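Local coordinates for protein DNA photolyase (Agrobacterium tumefaciens, PDB 4U63) that probably repairs cyclobutane pyrimidine dimers in ultraviolet-damaged DNA with light, using a flavin cofactor and a methenyltetrahydrofolate antenna, at residues I373-F387 / A397-S409. Residues are numbered along the deposited sequence; the frame is centred on the assembly and turned at random.
Sequences IKHLLIDWRKGEKWF and ASNAANWQWVAGS. With FAD (flavin-adenine dinucleotide), chain C.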
ATOM      1  N   ILE A 373     -15.529   2.222  13.071  1.00 19.81           N
ATOM      2  CA  ILE A 373     -16.681   2.850  12.404  1.00 20.63           C
ATOM      3  C   ILE A 373     -17.996   2.513  13.100  1.00 21.60           C
ATOM      4  O   ILE A 373     -18.856   3.386  13.289  1.00 23.69           O
ATOM      5  CB  ILE A 373     -16.746   2.389  10.922  1.00 21.52           C
ATOM      6  CG1 ILE A 373     -15.511   2.896  10.165  1.00 23.80           C
ATOM      7  CG2 ILE A 373     -18.029   2.865  10.231  1.00 22.97           C
ATOM      8  CD1 ILE A 373     -15.216   2.138   8.893  1.00 24.54           C
ATOM      9  N   LYS A 374     -18.160   1.248  13.474  1.00 21.99           N
ATOM     10  CA  LYS A 374     -19.442   0.773  14.004  1.00 23.73           C
ATOM     11  C   LYS A 374     -19.478   0.699  15.514  1.00 24.16           C
ATOM     12  O   LYS A 374     -20.360   1.269  16.122  1.00 26.49           O
ATOM     13  CB  LYS A 374     -19.800  -0.553  13.359  1.00 24.85           C
ATOM     14  CG  LYS A 374     -19.878  -0.381  11.852  1.00 30.65           C
ATOM     15  CD  LYS A 374     -20.353  -1.605  11.146  1.00 31.31           C
ATOM     16  CE  LYS A 374     -20.470  -1.331   9.661  1.00 28.76           C
ATOM     17  NZ  LYS A 374     -20.956  -2.532   8.962  1.00 28.42           N
ATOM     18  N   HIS A 375     -18.521   0.018  16.125  1.00 23.41           N
ATOM     19  CA  HIS A 375     -18.501  -0.062  17.592  1.00 24.72           C
ATOM     20  C   HIS A 375     -18.186   1.256  18.275  1.00 23.64           C
ATOM     21  O   HIS A 375     -18.795   1.558  19.297  1.00 26.92           O
ATOM     22  CB  HIS A 375     -17.550  -1.151  18.072  1.00 23.86           C
ATOM     23  CG  HIS A 375     -18.105  -2.519  17.908  1.00 23.94           C
ATOM     24  ND1 HIS A 375     -18.174  -3.144  16.684  1.00 26.59           N
ATOM     25  CD2 HIS A 375     -18.642  -3.379  18.802  1.00 22.68           C
ATOM     26  CE1 HIS A 375     -18.718  -4.333  16.830  1.00 27.50           C
ATOM     27  NE2 HIS A 375     -19.011  -4.500  18.103  1.00 28.10           N
ATOM     28  N   LEU A 376     -17.256   2.041  17.723  1.00 23.60           N
ATOM     29  CA  LEU A 376     -16.929   3.353  18.317  1.00 25.75           C
ATOM     30  C   LEU A 376     -17.633   4.531  17.625  1.00 24.34           C
ATOM     31  O   LEU A 376     -17.611   5.643  18.132  1.00 24.76           O
ATOM     32  CB  LEU A 376     -15.414   3.573  18.343  1.00 24.23           C
ATOM     33  CG  LEU A 376     -14.606   2.434  18.967  1.00 25.45           C
ATOM     34  CD1 LEU A 376     -13.120   2.764  18.959  1.00 24.24           C
ATOM     35  CD2 LEU A 376     -15.080   2.144  20.388  1.00 27.74           C
ATOM     36  N   LEU A 377     -18.255   4.279  16.474  1.00 24.81           N
ATOM     37  CA  LEU A 377     -18.961   5.312  15.717  1.00 24.50           C
ATOM     38  C   LEU A 377     -18.064   6.507  15.397  1.00 23.49           C
ATOM     39  O   LEU A 377     -18.492   7.666  15.502  1.00 27.13           O
ATOM     40  CB  LEU A 377     -20.228   5.737  16.473  1.00 27.84           C
ATOM     41  CG  LEU A 377     -21.439   6.029  15.597  1.00 31.65           C
ATOM     42  CD1 LEU A 377     -21.885   4.753  14.902  1.00 24.56           C
ATOM     43  CD2 LEU A 377     -22.571   6.620  16.417  1.00 35.16           C
ATOM     44  N   ILE A 378     -16.823   6.219  15.007  0.50 23.61           N
ATOM     45  CA  ILE A 378     -15.842   7.252  14.695  0.50 25.68           C
ATOM     46  C   ILE A 378     -15.657   7.335  13.193  0.50 25.57           C
ATOM     47  O   ILE A 378     -15.601   6.309  12.509  0.50 27.33           O
ATOM     48  CB  ILE A 378     -14.499   6.969  15.384  0.50 27.08           C
ATOM     49  CG1 ILE A 378     -14.628   7.231  16.884  0.50 31.43           C
ATOM     50  CG2 ILE A 378     -13.394   7.836  14.806  0.50 25.67           C
ATOM     51  CD1 ILE A 378     -13.426   6.783  17.676  0.50 36.56           C
ATOM     52  N   ASP A 379     -15.573   8.568  12.696  1.00 25.62           N
ATOM     53  CA  ASP A 379     -15.406   8.863  11.267  1.00 25.58           C
ATOM     54  C   ASP A 379     -14.312   8.005  10.623  1.00 24.20           C
ATOM     55  O   ASP A 379     -13.163   8.017  11.063  1.00 24.58           O
ATOM     56  CB  ASP A 379     -15.067  10.358  11.126  1.00 28.55           C
ATOM     57  CG  ASP A 379     -15.095  10.856   9.694  1.00 28.54           C
ATOM     58  OD1 ASP A 379     -15.028  10.059   8.742  1.00 27.46           O
ATOM     59  OD2 ASP A 379     -15.181  12.087   9.528  1.00 32.95           O
ATOM     60  N   TRP A 380     -14.681   7.257   9.589  1.00 22.25           N
ATOM     61  CA  TRP A 380     -13.728   6.381   8.888  1.00 21.20           C
ATOM     62  C   TRP A 380     -12.481   7.116   8.377  1.00 18.11           C
ATOM     63  O   TRP A 380     -11.406   6.528   8.279  1.00 19.91           O
ATOM     64  CB  TRP A 380     -14.404   5.628   7.738  1.00 22.49           C
ATOM     65  CG  TRP A 380     -14.992   6.469   6.645  1.00 23.61           C
ATOM     66  CD1 TRP A 380     -16.286   6.878   6.540  1.00 25.68           C
ATOM     67  CD2 TRP A 380     -14.320   6.967   5.480  1.00 22.88           C
ATOM     68  NE1 TRP A 380     -16.464   7.611   5.399  1.00 24.65           N
ATOM     69  CE2 TRP A 380     -15.276   7.689   4.729  1.00 22.91           C
ATOM     70  CE3 TRP A 380     -13.005   6.890   5.006  1.00 22.14           C
ATOM     71  CZ2 TRP A 380     -14.963   8.318   3.523  1.00 21.91           C
ATOM     72  CZ3 TRP A 380     -12.693   7.520   3.800  1.00 24.18           C
ATOM     73  CH2 TRP A 380     -13.673   8.224   3.074  1.00 23.61           C
ATOM     74  N   ARG A 381     -12.628   8.412   8.085  1.00 18.99           N
ATOM     75  CA  ARG A 381     -11.519   9.226   7.611  1.00 20.57           C
ATOM     76  C   ARG A 381     -10.404   9.290   8.662  1.00 21.96           C
ATOM     77  O   ARG A 381      -9.234   9.384   8.311  1.00 21.76           O
ATOM     78  CB  ARG A 381     -11.994  10.634   7.265  1.00 22.92           C
ATOM     79  CG  ARG A 381     -12.975  10.714   6.112  1.00 23.39           C
ATOM     80  CD  ARG A 381     -13.782  12.022   6.227  1.00 28.26           C
ATOM     81  NE  ARG A 381     -14.853  12.111   5.249  1.00 37.96           N
ATOM     82  CZ  ARG A 381     -16.103  11.640   5.390  1.00 38.39           C
ATOM     83  NH1 ARG A 381     -16.519  11.001   6.501  1.00 33.57           N
ATOM     84  NH2 ARG A 381     -16.957  11.810   4.391  1.00 37.18           N
ATOM     85  N   LYS A 382     -10.767   9.226   9.946  1.00 20.45           N
ATOM     86  CA  LYS A 382      -9.756   9.222  11.010  1.00 20.42           C
ATOM     87  C   LYS A 382      -8.953   7.924  10.995  1.00 20.35           C
ATOM     88  O   LYS A 382      -7.737   7.942  11.167  1.00 21.72           O
ATOM     89  CB  LYS A 382     -10.395   9.451  12.373  1.00 23.63           C
ATOM     90  CG  LYS A 382     -10.921  10.873  12.540  1.00 25.36           C
ATOM     91  CD  LYS A 382     -11.811  11.016  13.757  1.00 29.11           C
ATOM     92  CE  LYS A 382     -11.057  10.885  15.068  1.00 30.73           C
ATOM     93  NZ  LYS A 382     -10.056  11.968  15.271  1.00 31.50           N
ATOM     94  N   GLY A 383      -9.635   6.803  10.788  1.00 18.51           N
ATOM     95  CA  GLY A 383      -8.955   5.510  10.650  1.00 18.85           C
ATOM     96  C   GLY A 383      -8.063   5.466   9.414  1.00 20.33           C
ATOM     97  O   GLY A 383      -6.934   4.976   9.459  1.00 20.27           O
ATOM     98  N   GLU A 384      -8.590   5.975   8.302  1.00 19.83           N
ATOM     99  CA  GLU A 384      -7.840   6.082   7.054  0.63 18.59           C
ATOM    100  C   GLU A 384      -6.531   6.857   7.268  1.00 18.87           C
ATOM    101  O   GLU A 384      -5.453   6.422   6.820  1.00 19.76           O
ATOM    102  CB  GLU A 384      -8.721   6.762   5.985  0.63 18.88           C
ATOM    103  CG  GLU A 384      -8.206   6.646   4.555  0.63 23.03           C
ATOM    104  CD  GLU A 384      -7.200   7.714   4.144  0.63 29.00           C
ATOM    105  OE1 GLU A 384      -7.073   8.755   4.820  0.63 33.15           O
ATOM    106  OE2 GLU A 384      -6.526   7.511   3.113  0.63 36.96           O
ATOM    107  N   LYS A 385      -6.623   8.001   7.957  0.50 19.38           N
ATOM    108  CA  LYS A 385      -5.445   8.824   8.243  0.50 18.79           C
ATOM    109  C   LYS A 385      -4.449   8.109   9.144  0.50 18.91           C
ATOM    110  O   LYS A 385      -3.251   8.213   8.934  0.50 21.25           O
ATOM    111  CB  LYS A 385      -5.839  10.164   8.869  0.50 21.86           C
ATOM    112  CG  LYS A 385      -6.515  11.101   7.892  0.50 26.63           C
ATOM    113  CD  LYS A 385      -6.768  12.484   8.472  0.50 36.94           C
ATOM    114  CE  LYS A 385      -7.559  13.359   7.506  0.50 42.80           C
ATOM    115  NZ  LYS A 385      -8.882  12.795   7.143  0.50 42.00           N
ATOM    116  N   TRP A 386      -4.941   7.379  10.140  1.00 18.85           N
ATOM    117  CA  TRP A 386      -4.053   6.619  11.034  1.00 18.50           C
ATOM    118  C   TRP A 386      -3.279   5.570  10.227  1.00 18.23           C
ATOM    119  O   TRP A 386      -2.065   5.445  10.360  1.00 17.92           O
ATOM    120  CB  TRP A 386      -4.825   5.933  12.167  1.00 19.20           C
ATOM    121  CG  TRP A 386      -3.914   5.129  13.068  1.00 19.12           C
ATOM    122  CD1 TRP A 386      -3.785   3.762  13.111  1.00 19.31           C
ATOM    123  CD2 TRP A 386      -2.981   5.645  14.022  1.00 19.97           C
ATOM    124  NE1 TRP A 386      -2.837   3.406  14.044  1.00 21.00           N
ATOM    125  CE2 TRP A 386      -2.329   4.538  14.617  1.00 20.39           C
ATOM    126  CE3 TRP A 386      -2.637   6.930  14.436  1.00 22.47           C
ATOM    127  CZ2 TRP A 386      -1.349   4.685  15.607  1.00 23.61           C
ATOM    128  CZ3 TRP A 386      -1.659   7.077  15.436  1.00 23.33           C
ATOM    129  CH2 TRP A 386      -1.033   5.961  16.001  1.00 25.45           C
ATOM    130  N   PHE A 387      -3.995   4.849   9.362  1.00 18.06           N
ATOM    131  CA  PHE A 387      -3.370   3.851   8.487  1.00 18.87           C
ATOM    132  C   PHE A 387      -2.344   4.490   7.555  1.00 19.49           C
ATOM    133  O   PHE A 387      -1.292   3.921   7.309  1.00 20.30           O
ATOM    134  CB  PHE A 387      -4.430   3.112   7.660  1.00 19.51           C
ATOM    135  CG  PHE A 387      -5.037   1.906   8.347  1.00 20.62           C
ATOM    136  CD1 PHE A 387      -5.107   1.798   9.741  1.00 20.89           C
ATOM    137  CD2 PHE A 387      -5.560   0.873   7.585  1.00 18.15           C
ATOM    138  CE1 PHE A 387      -5.679   0.685  10.340  1.00 19.00           C
ATOM    139  CE2 PHE A 387      -6.131  -0.242   8.186  1.00 17.54           C
ATOM    140  CZ  PHE A 387      -6.191  -0.341   9.559  1.00 17.89           C
ATOM    141  N   ALA A 397      -5.192   4.632  -3.293  1.00 18.05           N
ATOM    142  CA  ALA A 397      -6.371   3.968  -3.818  1.00 17.07           C
ATOM    143  C   ALA A 397      -6.848   2.876  -2.870  1.00 16.30           C
ATOM    144  O   ALA A 397      -8.013   2.842  -2.492  1.00 18.90           O
ATOM    145  CB  ALA A 397      -6.068   3.388  -5.171  1.00 17.45           C
ATOM    146  N   SER A 398      -5.948   1.978  -2.470  1.00 16.01           N
ATOM    147  CA  SER A 398      -6.381   0.805  -1.703  1.00 16.78           C
ATOM    148  C   SER A 398      -6.828   1.112  -0.286  1.00 15.98           C
ATOM    149  O   SER A 398      -7.775   0.512   0.203  1.00 18.02           O
ATOM    150  CB  SER A 398      -5.297  -0.260  -1.684  1.00 17.97           C
ATOM    151  OG  SER A 398      -4.955  -0.641  -2.993  1.00 19.77           O
ATOM    152  N   ASN A 399      -6.157   2.051   0.370  1.00 17.04           N
ATOM    153  CA  ASN A 399      -6.541   2.427   1.722  1.00 18.23           C
ATOM    154  C   ASN A 399      -7.950   3.047   1.718  1.00 18.65           C
ATOM    155  O   ASN A 399      -8.865   2.548   2.381  1.00 19.56           O
ATOM    156  CB  ASN A 399      -5.504   3.382   2.312  1.00 18.84           C
ATOM    157  CG  ASN A 399      -5.605   3.516   3.818  1.00 18.92           C
ATOM    158  OD1 ASN A 399      -5.985   2.581   4.521  1.00 20.11           O
ATOM    159  ND2 ASN A 399      -5.248   4.692   4.324  1.00 21.50           N
ATOM    160  N   ALA A 400      -8.124   4.102   0.931  1.00 20.68           N
ATOM    161  CA  ALA A 400      -9.423   4.774   0.808  1.00 19.39           C
ATOM    162  C   ALA A 400     -10.550   3.829   0.400  1.00 18.96           C
ATOM    163  O   ALA A 400     -11.615   3.820   1.010  1.00 19.25           O
ATOM    164  CB  ALA A 400      -9.336   5.923  -0.193  1.00 19.88           C
ATOM    165  N   ALA A 401     -10.302   3.032  -0.638  1.00 17.90           N
ATOM    166  CA  ALA A 401     -11.334   2.117  -1.148  1.00 17.75           C
ATOM    167  C   ALA A 401     -11.783   1.133  -0.080  1.00 16.81           C
ATOM    168  O   ALA A 401     -12.970   0.915   0.121  1.00 18.54           O
ATOM    169  CB  ALA A 401     -10.835   1.364  -2.362  1.00 18.20           C
ATOM    170  N   ASN A 402     -10.818   0.513   0.600  1.00 17.46           N
ATOM    171  CA  ASN A 402     -11.159  -0.481   1.615  1.00 18.11           C
ATOM    172  C   ASN A 402     -11.890   0.115   2.814  1.00 17.83           C
ATOM    173  O   ASN A 402     -12.844  -0.470   3.298  1.00 19.94           O
ATOM    174  CB  ASN A 402      -9.924  -1.289   2.034  1.00 17.51           C
ATOM    175  CG  ASN A 402      -9.566  -2.360   1.016  1.00 17.45           C
ATOM    176  OD1 ASN A 402     -10.167  -3.433   1.014  1.00 20.18           O
ATOM    177  ND2 ASN A 402      -8.608  -2.078   0.150  1.00 16.76           N
ATOM    178  N   TRP A 403     -11.459   1.283   3.275  1.00 18.62           N
ATOM    179  CA  TRP A 403     -12.198   1.988   4.334  1.00 18.50           C
ATOM    180  C   TRP A 403     -13.650   2.276   3.924  1.00 19.14           C
ATOM    181  O   TRP A 403     -14.578   2.052   4.713  1.00 20.24           O
ATOM    182  CB  TRP A 403     -11.479   3.273   4.752  1.00 20.10           C
ATOM    183  CG  TRP A 403     -10.357   3.005   5.718  1.00 18.95           C
ATOM    184  CD1 TRP A 403      -9.037   2.879   5.429  1.00 19.06           C
ATOM    185  CD2 TRP A 403     -10.488   2.812   7.125  1.00 18.63           C
ATOM    186  NE1 TRP A 403      -8.319   2.614   6.583  1.00 19.16           N
ATOM    187  CE2 TRP A 403      -9.195   2.562   7.637  1.00 18.16           C
ATOM    188  CE3 TRP A 403     -11.584   2.812   8.007  1.00 18.70           C
ATOM    189  CZ2 TRP A 403      -8.964   2.338   8.987  1.00 18.32           C
ATOM    190  CZ3 TRP A 403     -11.361   2.585   9.344  1.00 20.67           C
ATOM    191  CH2 TRP A 403     -10.054   2.345   9.828  1.00 18.20           C
ATOM    192  N   GLN A 404     -13.854   2.742   2.692  1.00 21.07           N
ATOM    193  CA  GLN A 404     -15.217   3.012   2.212  1.00 21.04           C
ATOM    194  C   GLN A 404     -16.092   1.751   2.159  1.00 20.08           C
ATOM    195  O   GLN A 404     -17.274   1.807   2.508  1.00 21.18           O
ATOM    196  CB  GLN A 404     -15.208   3.732   0.861  1.00 20.72           C
ATOM    197  CG  GLN A 404     -14.681   5.160   0.962  1.00 20.63           C
ATOM    198  CD  GLN A 404     -15.662   6.225   0.465  1.00 18.65           C
ATOM    199  OE1 GLN A 404     -16.871   6.099   0.624  1.00 19.23           O
ATOM    200  NE2 GLN A 404     -15.132   7.280  -0.112  1.00 19.58           N
ATOM    201  N   TRP A 405     -15.519   0.621   1.747  1.00 19.23           N
ATOM    202  CA  TRP A 405     -16.279  -0.647   1.729  1.00 18.99           C
ATOM    203  C   TRP A 405     -16.680  -1.066   3.138  1.00 19.90           C
ATOM    204  O   TRP A 405     -17.820  -1.453   3.367  1.00 22.05           O
ATOM    205  CB  TRP A 405     -15.498  -1.774   1.044  1.00 19.86           C
ATOM    206  CG  TRP A 405     -15.403  -1.633  -0.445  1.00 20.70           C
ATOM    207  CD1 TRP A 405     -16.399  -1.232  -1.310  1.00 20.68           C
ATOM    208  CD2 TRP A 405     -14.264  -1.910  -1.256  1.00 19.37           C
ATOM    209  NE1 TRP A 405     -15.931  -1.239  -2.601  1.00 21.81           N
ATOM    210  CE2 TRP A 405     -14.630  -1.651  -2.601  1.00 20.01           C
ATOM    211  CE3 TRP A 405     -12.966  -2.360  -0.988  1.00 20.18           C
ATOM    212  CZ2 TRP A 405     -13.738  -1.812  -3.657  1.00 19.27           C
ATOM    213  CZ3 TRP A 405     -12.087  -2.512  -2.042  1.00 20.47           C
ATOM    214  CH2 TRP A 405     -12.477  -2.245  -3.360  1.00 19.70           C
ATOM    215  N   VAL A 406     -15.750  -0.969   4.090  1.00 20.21           N
ATOM    216  CA  VAL A 406     -16.078  -1.304   5.479  1.00 21.07           C
ATOM    217  C   VAL A 406     -17.170  -0.357   6.022  1.00 20.79           C
ATOM    218  O   VAL A 406     -18.054  -0.784   6.770  1.00 22.76           O
ATOM    219  CB  VAL A 406     -14.835  -1.296   6.393  1.00 22.48           C
ATOM    220  CG1 VAL A 406     -15.234  -1.619   7.832  1.00 24.09           C
ATOM    221  CG2 VAL A 406     -13.821  -2.325   5.914  1.00 21.87           C
ATOM    222  N   ALA A 407     -17.108   0.907   5.611  1.00 21.84           N
ATOM    223  CA  ALA A 407     -18.064   1.948   6.034  1.00 23.78           C
ATOM    224  C   ALA A 407     -19.457   1.832   5.405  1.00 25.00           C
ATOM    225  O   ALA A 407     -20.382   2.525   5.833  1.00 28.65           O
ATOM    226  CB  ALA A 407     -17.486   3.326   5.746  1.00 24.12           C
ATOM    227  N   GLY A 408     -19.605   0.992   4.381  1.00 22.22           N
ATOM    228  CA  GLY A 408     -20.901   0.748   3.765  1.00 21.94           C
ATOM    229  C   GLY A 408     -21.177   1.469   2.454  1.00 23.20           C
ATOM    230  O   GLY A 408     -22.307   1.438   1.994  1.00 23.84           O
ATOM    231  N   SER A 409     -20.164   2.107   1.854  1.00 27.01           N
ATOM    232  CA  SER A 409     -20.315   2.745   0.514  1.00 21.48           C
ATOM    233  C   SER A 409     -19.726   1.866  -0.610  1.00 30.14           C
ATOM    234  O   SER A 409     -18.626   1.383  -0.482  1.00 35.31           O
ATOM    235  CB  SER A 409     -19.622   4.098   0.460  1.00 24.57           C
ATOM    236  OG  SER A 409     -20.343   5.087   1.166  1.00 31.59           O
TER
HETATM  237  PA  FAD C1002      -1.606 -10.837  -0.449  1.00 19.09           P
HETATM  238  O1A FAD C1002      -2.741 -11.614   0.136  1.00 19.28           O
HETATM  239  O2A FAD C1002      -0.308 -11.533  -0.692  1.00 19.91           O
HETATM  240  O5B FAD C1002      -2.174 -10.143  -1.781  1.00 19.06           O
HETATM  241  C5B FAD C1002      -1.323  -9.783  -2.875  1.00 15.28           C
HETATM  242  C4B FAD C1002      -1.482  -8.319  -3.257  1.00 18.45           C
HETATM  243  O4B FAD C1002      -2.820  -8.029  -3.656  1.00 20.08           O
HETATM  244  C3B FAD C1002      -1.187  -7.363  -2.124  1.00 19.02           C
HETATM  245  O3B FAD C1002       0.224  -7.168  -1.934  1.00 19.79           O
HETATM  246  C2B FAD C1002      -1.930  -6.121  -2.567  1.00 18.36           C
HETATM  247  O2B FAD C1002      -1.172  -5.362  -3.511  1.00 18.39           O
HETATM  248  C1B FAD C1002      -3.147  -6.689  -3.255  1.00 18.33           C
HETATM  249  N9A FAD C1002      -4.346  -6.768  -2.391  1.00 17.95           N
HETATM  250  C8A FAD C1002      -4.711  -7.821  -1.638  1.00 20.51           C
HETATM  251  N7A FAD C1002      -5.873  -7.584  -0.996  1.00 18.66           N
HETATM  252  C5A FAD C1002      -6.286  -6.350  -1.356  1.00 17.03           C
HETATM  253  C6A FAD C1002      -7.432  -5.498  -1.027  1.00 16.38           C
HETATM  254  N6A FAD C1002      -8.384  -5.940  -0.180  1.00 19.76           N
HETATM  255  N1A FAD C1002      -7.479  -4.275  -1.602  1.00 16.79           N
HETATM  256  C2A FAD C1002      -6.514  -3.837  -2.443  1.00 17.64           C
HETATM  257  N3A FAD C1002      -5.439  -4.578  -2.783  1.00 17.88           N
HETATM  258  C4A FAD C1002      -5.280  -5.816  -2.273  1.00 17.28           C
HETATM  259  N1  FAD C1002      -3.593  -2.542   0.746  1.00 17.23           N
HETATM  260  C2  FAD C1002      -2.574  -1.761   0.325  1.00 18.83           C
HETATM  261  O2  FAD C1002      -1.816  -2.233  -0.552  1.00 20.28           O
HETATM  262  N3  FAD C1002      -2.373  -0.514   0.820  1.00 17.94           N
HETATM  263  C4  FAD C1002      -3.183   0.026   1.766  1.00 18.04           C
HETATM  264  O4  FAD C1002      -3.001   1.189   2.212  1.00 18.41           O
HETATM  265  C4X FAD C1002      -4.310  -0.779   2.279  1.00 17.11           C
HETATM  266  N5  FAD C1002      -5.165  -0.337   3.248  1.00 18.77           N
HETATM  267  C5X FAD C1002      -6.208  -1.111   3.669  1.00 16.61           C
HETATM  268  C6  FAD C1002      -7.097  -0.653   4.633  1.00 17.20           C
HETATM  269  C7  FAD C1002      -8.160  -1.443   5.081  1.00 18.10           C
HETATM  270  C7M FAD C1002      -9.116  -0.927   6.132  1.00 20.02           C
HETATM  271  C8  FAD C1002      -8.349  -2.802   4.527  1.00 17.07           C
HETATM  272  C8M FAD C1002      -9.484  -3.700   4.969  1.00 18.76           C
HETATM  273  C9  FAD C1002      -7.475  -3.261   3.578  1.00 16.18           C
HETATM  274  C9A FAD C1002      -6.409  -2.487   3.112  1.00 17.05           C
HETATM  275  N10 FAD C1002      -5.500  -2.976   2.127  1.00 18.41           N
HETATM  276  C10 FAD C1002      -4.458  -2.137   1.697  1.00 17.95           C
HETATM  277  C1' FAD C1002      -5.669  -4.286   1.485  1.00 18.36           C
HETATM  278  C2' FAD C1002      -4.988  -5.508   2.062  1.00 17.31           C
HETATM  279  O2' FAD C1002      -5.339  -5.637   3.445  1.00 19.40           O
HETATM  280  C3' FAD C1002      -3.485  -5.471   1.871  1.00 17.33           C
HETATM  281  O3' FAD C1002      -3.152  -5.278   0.499  1.00 20.03           O
HETATM  282  C4' FAD C1002      -2.891  -6.790   2.366  1.00 17.55           C
HETATM  283  O4' FAD C1002      -3.038  -6.865   3.782  1.00 19.81           O
HETATM  284  C5' FAD C1002      -1.425  -6.856   1.988  1.00 17.08           C
HETATM  285  O5' FAD C1002      -0.811  -8.074   2.436  1.00 18.77           O
HETATM  286  P   FAD C1002      -0.140  -9.044   1.346  1.00 17.87           P
HETATM  287  O1P FAD C1002       0.490 -10.182   2.071  1.00 18.47           O
HETATM  288  O2P FAD C1002       0.771  -8.262   0.442  1.00 18.83           O
HETATM  289  O3P FAD C1002      -1.419  -9.541   0.511  1.00 17.89           O
HETATM  290  O   HOH W   1     -20.789  -1.493   6.411  1.00 29.52           O
HETATM  291  O   HOH W   2     -18.157  -3.801   7.409  1.00 45.52           O
HETATM  292  O   HOH W   3      -6.018   6.404   0.659  1.00 40.95           O
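Trp380 and Trp403 mark the closest backbone approach of helices 380-387 and 398-407, with CA atoms 6.5 Å apart; the axes come within 9.9 Å at 147°, a roughly antiparallel pair. The end of helix 362-375 also meets the C-terminal end of helix 398-407, with Ile373 CA 6.6 Å from Ala407 CA. The absence of a side chain at Gly383 leaves room for the Trp403 indole, which enters as a knob among Trp380, Gly383, Glu384 and Phe387, Gly383 CA lying 3.9 Å from the centroid of its six-membered ring. Glu384 CB makes a second CH-pi contact on the same face, while the flavin methyl C7M sits over the opposite face, toward its rim. The edge of Trp403 points at the face of Phe387 in an offset edge-to-face pair, the planes of Trp403 and Phe387 at 71°. With CG anti to the backbone N (chi1 -164°), Asn399 sends ND2 to Glu384 O (3.0 Å) and more weakly to Glu384 OE2, while OE1 forms a salt bridge with Arg388. With ND2 held there, Asn399 OD1 faces the isoalloxazine, 3.3 Å from FAD N5. One turn on, Asn402 ND2 donates to adenine N1A (3.0 Å), so helix 398-407 meets both ends of the folded cofactor. Toward the C-terminal end of helix 398-407, Gln404 CG lies over the Trp380 face, and Ile373 CD1 packs against Trp403 CE3 (3.8 Å). Around this FAD-pocket wall, helix 362-375 supplies Val368 against Phe387, while helix 287-309 packs on Ala401 and Trp405.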